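Local coordinates for flagellar hook-associated protein 3 (Bacillus cereus, PDB 5ZIY) that probably forms part of the junction between the flagellar hook and the filament, as a hook-associated structural protein, at residues Leu124-Arg134 with Glu182-Phe193. Sequence-based numbering, arbitrary orientation.
Sequences LNDGYEFKAFR and EVGSTMNTMETF. With ZN (zinc ion), chain C; ZN (zinc ion), chain E.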
ATOM      1  N   LEU A 124       3.732  11.149 -15.672  1.00 19.74           N
ATOM      2  CA  LEU A 124       2.671  11.942 -16.268  1.00 20.77           C
ATOM      3  C   LEU A 124       3.118  12.583 -17.580  1.00 21.26           C
ATOM      4  O   LEU A 124       4.316  12.723 -17.822  1.00 20.61           O
ATOM      5  CB  LEU A 124       2.251  13.053 -15.291  1.00 22.04           C
ATOM      6  CG  LEU A 124       1.145  12.768 -14.291  1.00 23.02           C
ATOM      7  CD1 LEU A 124       1.176  11.338 -13.832  1.00 23.05           C
ATOM      8  CD2 LEU A 124       1.168  13.820 -13.120  1.00 23.12           C
ATOM      9  N   ASN A 125       2.136  12.995 -18.393  1.00 21.75           N
ATOM     10  CA  ASN A 125       2.392  13.654 -19.689  1.00 23.30           C
ATOM     11  C   ASN A 125       3.270  14.889 -19.569  1.00 24.57           C
ATOM     12  O   ASN A 125       4.002  15.189 -20.487  1.00 25.75           O
ATOM     13  CB  ASN A 125       1.085  14.093 -20.361  1.00 24.17           C
ATOM     14  CG  ASN A 125       1.258  14.375 -21.866  1.00 25.97           C
ATOM     15  OD1 ASN A 125       0.839  15.420 -22.393  1.00 31.02           O
ATOM     16  ND2 ASN A 125       1.840  13.431 -22.553  1.00 22.04           N
ATOM     17  N   ASP A 126       3.149  15.608 -18.451  1.00 25.08           N
ATOM     18  CA  ASP A 126       3.939  16.809 -18.180  1.00 27.26           C
ATOM     19  C   ASP A 126       5.278  16.540 -17.468  1.00 26.76           C
ATOM     20  O   ASP A 126       5.905  17.476 -16.973  1.00 29.33           O
ATOM     21  CB  ASP A 126       3.116  17.819 -17.324  1.00 28.17           C
ATOM     22  CG  ASP A 126       3.071  17.444 -15.838  1.00 28.85           C
ATOM     23  OD1 ASP A 126       3.439  16.321 -15.490  1.00 28.40           O
ATOM     24  OD2 ASP A 126       2.648  18.268 -14.991  1.00 36.45           O
ATOM     25  N   GLY A 127       5.711  15.290 -17.365  1.00 25.08           N
ATOM     26  CA  GLY A 127       7.012  15.002 -16.749  1.00 24.99           C
ATOM     27  C   GLY A 127       7.032  14.516 -15.309  1.00 23.71           C
ATOM     28  O   GLY A 127       8.048  13.957 -14.879  1.00 22.02           O
ATOM     29  N   TYR A 128       5.931  14.698 -14.562  1.00 21.89           N
ATOM     30  CA  TYR A 128       5.914  14.283 -13.148  1.00 21.24           C
ATOM     31  C   TYR A 128       5.983  12.746 -13.006  1.00 19.30           C
ATOM     32  O   TYR A 128       5.179  12.025 -13.560  1.00 18.22           O
ATOM     33  CB  TYR A 128       4.685  14.838 -12.414  1.00 20.89           C
ATOM     34  CG  TYR A 128       4.638  14.472 -10.943  1.00 22.98           C
ATOM     35  CD1 TYR A 128       5.368  15.183  -9.970  1.00 26.99           C
ATOM     36  CD2 TYR A 128       3.862  13.413 -10.520  1.00 24.13           C
ATOM     37  CE1 TYR A 128       5.293  14.827  -8.588  1.00 28.41           C
ATOM     38  CE2 TYR A 128       3.809  13.038  -9.169  1.00 27.17           C
ATOM     39  CZ  TYR A 128       4.508  13.734  -8.219  1.00 29.52           C
ATOM     40  OH  TYR A 128       4.394  13.272  -6.897  1.00 34.69           O
ATOM     41  N   GLU A 129       6.928  12.279 -12.221  1.00 19.57           N
ATOM     42  CA  GLU A 129       7.137  10.860 -11.991  1.00 19.27           C
ATOM     43  C   GLU A 129       6.886  10.410 -10.576  1.00 18.10           C
ATOM     44  O   GLU A 129       7.221  11.083  -9.668  1.00 19.08           O
ATOM     45  CB  GLU A 129       8.595  10.526 -12.276  1.00 21.42           C
ATOM     46  CG  GLU A 129       8.987  10.797 -13.665  1.00 24.82           C
ATOM     47  CD  GLU A 129      10.339  10.216 -13.944  1.00 30.67           C
ATOM     48  OE1 GLU A 129      11.294  10.558 -13.184  1.00 30.12           O
ATOM     49  OE2 GLU A 129      10.419   9.400 -14.891  1.00 31.48           O
ATOM     50  N   PHE A 130       6.291   9.243 -10.413  1.00 17.13           N
ATOM     51  CA  PHE A 130       6.155   8.623  -9.091  1.00 17.08           C
ATOM     52  C   PHE A 130       6.256   7.105  -9.201  1.00 16.86           C
ATOM     53  O   PHE A 130       6.153   6.538 -10.288  1.00 15.28           O
ATOM     54  CB  PHE A 130       4.844   9.003  -8.443  1.00 17.05           C
ATOM     55  CG  PHE A 130       3.648   8.347  -9.064  1.00 15.88           C
ATOM     56  CD1 PHE A 130       3.138   8.805 -10.265  1.00 16.80           C
ATOM     57  CD2 PHE A 130       3.012   7.297  -8.432  1.00 14.92           C
ATOM     58  CE1 PHE A 130       2.016   8.203 -10.813  1.00 16.98           C
ATOM     59  CE2 PHE A 130       1.922   6.670  -9.016  1.00 16.30           C
ATOM     60  CZ  PHE A 130       1.430   7.137 -10.192  1.00 15.48           C
ATOM     61  N   LYS A 131       6.471   6.462  -8.057  1.00 17.63           N
ATOM     62  CA  LYS A 131       6.531   5.009  -7.962  1.00 17.48           C
ATOM     63  C   LYS A 131       5.155   4.472  -7.854  1.00 16.44           C
ATOM     64  O   LYS A 131       4.486   4.735  -6.871  1.00 18.14           O
ATOM     65  CB  LYS A 131       7.319   4.591  -6.733  1.00 19.02           C
ATOM     66  CG  LYS A 131       8.757   5.121  -6.741  1.00 22.41           C
ATOM     67  CD  LYS A 131       9.278   5.216  -5.334  1.00 27.35           C
ATOM     68  CE  LYS A 131      10.762   5.661  -5.271  1.00 32.68           C
ATOM     69  NZ  LYS A 131      11.579   4.572  -5.894  1.00 35.35           N
ATOM     70  N   ALA A 132       4.712   3.743  -8.875  1.00 15.71           N
ATOM     71  CA  ALA A 132       3.383   3.194  -8.927  1.00 13.75           C
ATOM     72  C   ALA A 132       3.340   1.793  -8.298  1.00 15.29           C
ATOM     73  O   ALA A 132       2.347   1.454  -7.632  1.00 13.95           O
ATOM     74  CB  ALA A 132       2.910   3.112 -10.358  1.00 13.69           C
ATOM     75  N   PHE A 133       4.359   0.954  -8.589  1.00 15.27           N
ATOM     76  CA  PHE A 133       4.422  -0.424  -8.049  1.00 15.89           C
ATOM     77  C   PHE A 133       5.779  -0.614  -7.411  1.00 16.79           C
ATOM     78  O   PHE A 133       6.800  -0.301  -8.021  1.00 17.53           O
ATOM     79  CB  PHE A 133       4.155  -1.465  -9.131  1.00 16.53           C
ATOM     80  CG  PHE A 133       2.871  -1.237  -9.850  1.00 16.49           C
ATOM     81  CD1 PHE A 133       1.709  -1.814  -9.389  1.00 15.14           C
ATOM     82  CD2 PHE A 133       2.821  -0.440 -10.973  1.00 15.37           C
ATOM     83  CE1 PHE A 133       0.517  -1.605 -10.018  1.00 16.21           C
ATOM     84  CE2 PHE A 133       1.586  -0.218 -11.636  1.00 17.77           C
ATOM     85  CZ  PHE A 133       0.437  -0.793 -11.142  1.00 15.68           C
ATOM     86  N   ARG A 134       5.793  -1.016  -6.145  1.00 16.63           N
ATOM     87  CA  ARG A 134       7.042  -0.919  -5.363  1.00 17.14           C
ATOM     88  C   ARG A 134       7.394  -2.236  -4.783  1.00 16.87           C
ATOM     89  O   ARG A 134       6.530  -3.056  -4.567  1.00 16.50           O
ATOM     90  CB  ARG A 134       6.881   0.114  -4.231  1.00 17.16           C
ATOM     91  CG  ARG A 134       6.785   1.507  -4.743  1.00 17.59           C
ATOM     92  CD  ARG A 134       6.533   2.551  -3.615  1.00 18.50           C
ATOM     93  NE  ARG A 134       7.739   2.841  -2.857  1.00 20.80           N
ATOM     94  CZ  ARG A 134       7.864   3.854  -1.998  1.00 20.75           C
ATOM     95  NH1 ARG A 134       6.841   4.652  -1.761  1.00 21.01           N
ATOM     96  NH2 ARG A 134       9.012   4.057  -1.361  1.00 20.30           N
ATOM     97  N   GLU A 182       2.926   9.169   3.223  1.00 25.68           N
ATOM     98  CA  GLU A 182       3.616   9.436   1.972  1.00 26.18           C
ATOM     99  C   GLU A 182       2.660   9.211   0.788  1.00 23.49           C
ATOM    100  O   GLU A 182       2.618  10.008  -0.140  1.00 24.42           O
ATOM    101  CB  GLU A 182       4.887   8.583   1.849  1.00 27.30           C
ATOM    102  CG  GLU A 182       5.613   8.725   0.499  1.00 31.54           C
ATOM    103  CD  GLU A 182       6.851   7.787   0.298  1.00 37.95           C
ATOM    104  OE1 GLU A 182       7.207   6.949   1.188  1.00 38.70           O
ATOM    105  OE2 GLU A 182       7.479   7.917  -0.787  1.00 43.13           O
ATOM    106  N   VAL A 183       1.860   8.152   0.834  1.00 21.67           N
ATOM    107  CA  VAL A 183       0.934   7.885  -0.229  1.00 19.48           C
ATOM    108  C   VAL A 183      -0.204   8.944  -0.309  1.00 20.60           C
ATOM    109  O   VAL A 183      -0.582   9.368  -1.400  1.00 19.87           O
ATOM    110  CB  VAL A 183       0.369   6.438  -0.161  1.00 19.32           C
ATOM    111  CG1 VAL A 183      -0.780   6.294  -1.149  1.00 16.74           C
ATOM    112  CG2 VAL A 183       1.476   5.356  -0.500  1.00 19.71           C
ATOM    113  N   GLY A 184      -0.752   9.336   0.837  1.00 22.02           N
ATOM    114  CA  GLY A 184      -1.713  10.455   0.951  1.00 23.95           C
ATOM    115  C   GLY A 184      -1.230  11.755   0.304  1.00 25.21           C
ATOM    116  O   GLY A 184      -1.990  12.447  -0.385  1.00 26.23           O
ATOM    117  N   SER A 185       0.047  12.046   0.508  1.00 25.40           N
ATOM    118  CA  SER A 185       0.733  13.219  -0.027  1.00 26.87           C
ATOM    119  C   SER A 185       0.820  13.192  -1.574  1.00 23.81           C
ATOM    120  O   SER A 185       0.490  14.167  -2.256  1.00 21.74           O
ATOM    121  CB  SER A 185       2.121  13.248   0.635  1.00 29.39           C
ATOM    122  OG  SER A 185       2.874  14.368   0.261  1.00 35.75           O
ATOM    123  N   THR A 186       1.199  12.040  -2.129  1.00 21.84           N
ATOM    124  CA  THR A 186       1.230  11.852  -3.577  1.00 20.00           C
ATOM    125  C   THR A 186      -0.171  12.023  -4.178  1.00 19.39           C
ATOM    126  O   THR A 186      -0.334  12.600  -5.260  1.00 18.18           O
ATOM    127  CB  THR A 186       1.739  10.436  -3.963  1.00 20.11           C
ATOM    128  OG1 THR A 186       3.045  10.228  -3.384  1.00 20.93           O
ATOM    129  CG2 THR A 186       1.774  10.289  -5.485  1.00 18.39           C
ATOM    130  N   MET A 187      -1.168  11.509  -3.487  1.00 19.11           N
ATOM    131  CA  MET A 187      -2.584  11.657  -3.909  1.00 20.59           C
ATOM    132  C   MET A 187      -3.001  13.139  -3.932  1.00 21.47           C
ATOM    133  O   MET A 187      -3.713  13.570  -4.833  1.00 21.29           O
ATOM    134  CB  MET A 187      -3.530  10.903  -2.965  1.00 20.98           C
ATOM    135  CG  MET A 187      -5.004  10.916  -3.419  1.00 27.45           C
ATOM    136  SD  MET A 187      -5.084  10.062  -5.033  1.00 30.94           S
ATOM    137  CE  MET A 187      -6.752   9.450  -5.009  1.00 32.28           C
ATOM    138  N   ASN A 188      -2.561  13.880  -2.929  1.00 22.26           N
ATOM    139  CA  ASN A 188      -2.886  15.297  -2.792  1.00 25.21           C
ATOM    140  C   ASN A 188      -2.287  16.114  -3.954  1.00 24.61           C
ATOM    141  O   ASN A 188      -2.948  16.951  -4.568  1.00 24.78           O
ATOM    142  CB  ASN A 188      -2.329  15.810  -1.447  1.00 28.58           C
ATOM    143  CG  ASN A 188      -3.294  15.615  -0.280  1.00 35.02           C
ATOM    144  OD1 ASN A 188      -4.496  15.368  -0.485  1.00 42.62           O
ATOM    145  ND2 ASN A 188      -2.778  15.743   0.962  1.00 38.52           N
ATOM    146  N   THR A 189      -1.019  15.845  -4.248  1.00 24.04           N
ATOM    147  CA  THR A 189      -0.371  16.315  -5.469  1.00 24.49           C
ATOM    148  C   THR A 189      -1.179  16.008  -6.755  1.00 22.71           C
ATOM    149  O   THR A 189      -1.395  16.900  -7.587  1.00 22.39           O
ATOM    150  CB  THR A 189       1.044  15.736  -5.580  1.00 25.31           C
ATOM    151  OG1 THR A 189       1.781  16.098  -4.397  1.00 28.57           O
ATOM    152  CG2 THR A 189       1.752  16.287  -6.822  1.00 26.81           C
ATOM    153  N   MET A 190      -1.604  14.767  -6.926  1.00 21.84           N
ATOM    154  CA  MET A 190      -2.385  14.398  -8.109  1.00 21.87           C
ATOM    155  C   MET A 190      -3.659  15.207  -8.165  1.00 21.58           C
ATOM    156  O   MET A 190      -4.099  15.662  -9.223  1.00 22.11           O
ATOM    157  CB  MET A 190      -2.783  12.928  -8.090  1.00 21.63           C
ATOM    158  CG  MET A 190      -1.724  11.976  -8.463  1.00 23.29           C
ATOM    159  SD  MET A 190      -1.034  12.280 -10.098  1.00 25.77           S
ATOM    160  CE  MET A 190       0.502  11.380  -9.790  1.00 30.31           C
ATOM    161  N   GLU A 191      -4.261  15.403  -7.011  1.00 22.55           N
ATOM    162  CA  GLU A 191      -5.519  16.162  -6.946  1.00 23.07           C
ATOM    163  C   GLU A 191      -5.309  17.650  -7.278  1.00 23.25           C
ATOM    164  O   GLU A 191      -6.203  18.311  -7.825  1.00 23.78           O
ATOM    165  CB  GLU A 191      -6.163  15.993  -5.548  1.00 25.38           C
ATOM    166  CG  GLU A 191      -6.701  14.583  -5.250  1.00 25.34           C
ATOM    167  CD  GLU A 191      -8.061  14.303  -5.873  1.00 27.33           C
ATOM    168  OE1 GLU A 191      -8.434  15.004  -6.849  1.00 28.42           O
ATOM    169  OE2 GLU A 191      -8.778  13.392  -5.379  1.00 25.81           O
ATOM    170  N   THR A 192      -4.157  18.192  -6.889  1.00 22.98           N
ATOM    171  CA  THR A 192      -3.800  19.560  -7.263  1.00 24.28           C
ATOM    172  C   THR A 192      -3.557  19.632  -8.769  1.00 22.97           C
ATOM    173  O   THR A 192      -4.018  20.568  -9.414  1.00 23.90           O
ATOM    174  CB  THR A 192      -2.540  20.078  -6.517  1.00 25.97           C
ATOM    175  OG1 THR A 192      -2.686  19.856  -5.120  1.00 27.87           O
ATOM    176  CG2 THR A 192      -2.303  21.539  -6.755  1.00 28.71           C
ATOM    177  N   PHE A 193      -2.854  18.647  -9.321  1.00 21.63           N
ATOM    178  CA  PHE A 193      -2.619  18.621 -10.775  1.00 21.55           C
ATOM    179  C   PHE A 193      -3.981  18.657 -11.509  1.00 21.23           C
ATOM    180  O   PHE A 193      -4.137  19.454 -12.421  1.00 22.01           O
ATOM    181  CB  PHE A 193      -1.774  17.419 -11.244  1.00 21.94           C
ATOM    182  CG  PHE A 193      -0.266  17.580 -11.056  1.00 23.06           C
ATOM    183  CD1 PHE A 193       0.391  18.745 -11.410  1.00 26.25           C
ATOM    184  CD2 PHE A 193       0.485  16.537 -10.569  1.00 23.99           C
ATOM    185  CE1 PHE A 193       1.749  18.864 -11.249  1.00 28.62           C
ATOM    186  CE2 PHE A 193       1.865  16.656 -10.407  1.00 26.66           C
ATOM    187  CZ  PHE A 193       2.486  17.825 -10.727  1.00 27.77           C
TER
HETATM  188 ZN    ZN C 301      12.521   9.350 -15.403  1.00 38.19          ZN
HETATM  189 ZN    ZN E 303     -10.152  12.781  -6.715  1.00 39.33          ZN
HETATM  190  O   HOH W   1     -11.853  14.525  -6.476  1.00 21.03           O
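Phe193 meets Tyr128 in a T-shaped pair. The edge of the Phe193 ring turns to one face of Tyr128, with centroids 5.2 Å apart and planes at 64°. Phe193 CE2 comes closest, 3.6 Å from Tyr128 CG. Tyr128 carries CG anti to its backbone N (chi1 -178°); this torsion lays the ring against helix 162-204. The phenol end lies against the methyl of Thr189, with Tyr128 CZ 4.0 Å from Thr189 CG2.

Apolar contacts continue beside this pair. Met190 bends at chi2 (-57°), and its CE touches two rings, 3.8 Å from Tyr128 CE2 and 3.7 Å from Phe130 CE1. Leu124 reaches Met190 tip to tip and also touches Phe193. Helix 8-60 also takes part: Leu124 packs on its Met24 and Phe130 on its Ser31.

Polar contacts are sparser. Arg134 NH1 forms a salt bridge with Glu182 OE2, at 3.5 Å, whose hydrogen bond is weak. Asp126 OD1 accepts from Tyr128 N at 3.1 Å, which makes an Asx turn ahead of the strand.

The arrangement is a beta hairpin, 120-123 with 129-133, joined by a type I turn with a G1 bulge at Gly127 and packed against the long helices 8-60 and 162-204.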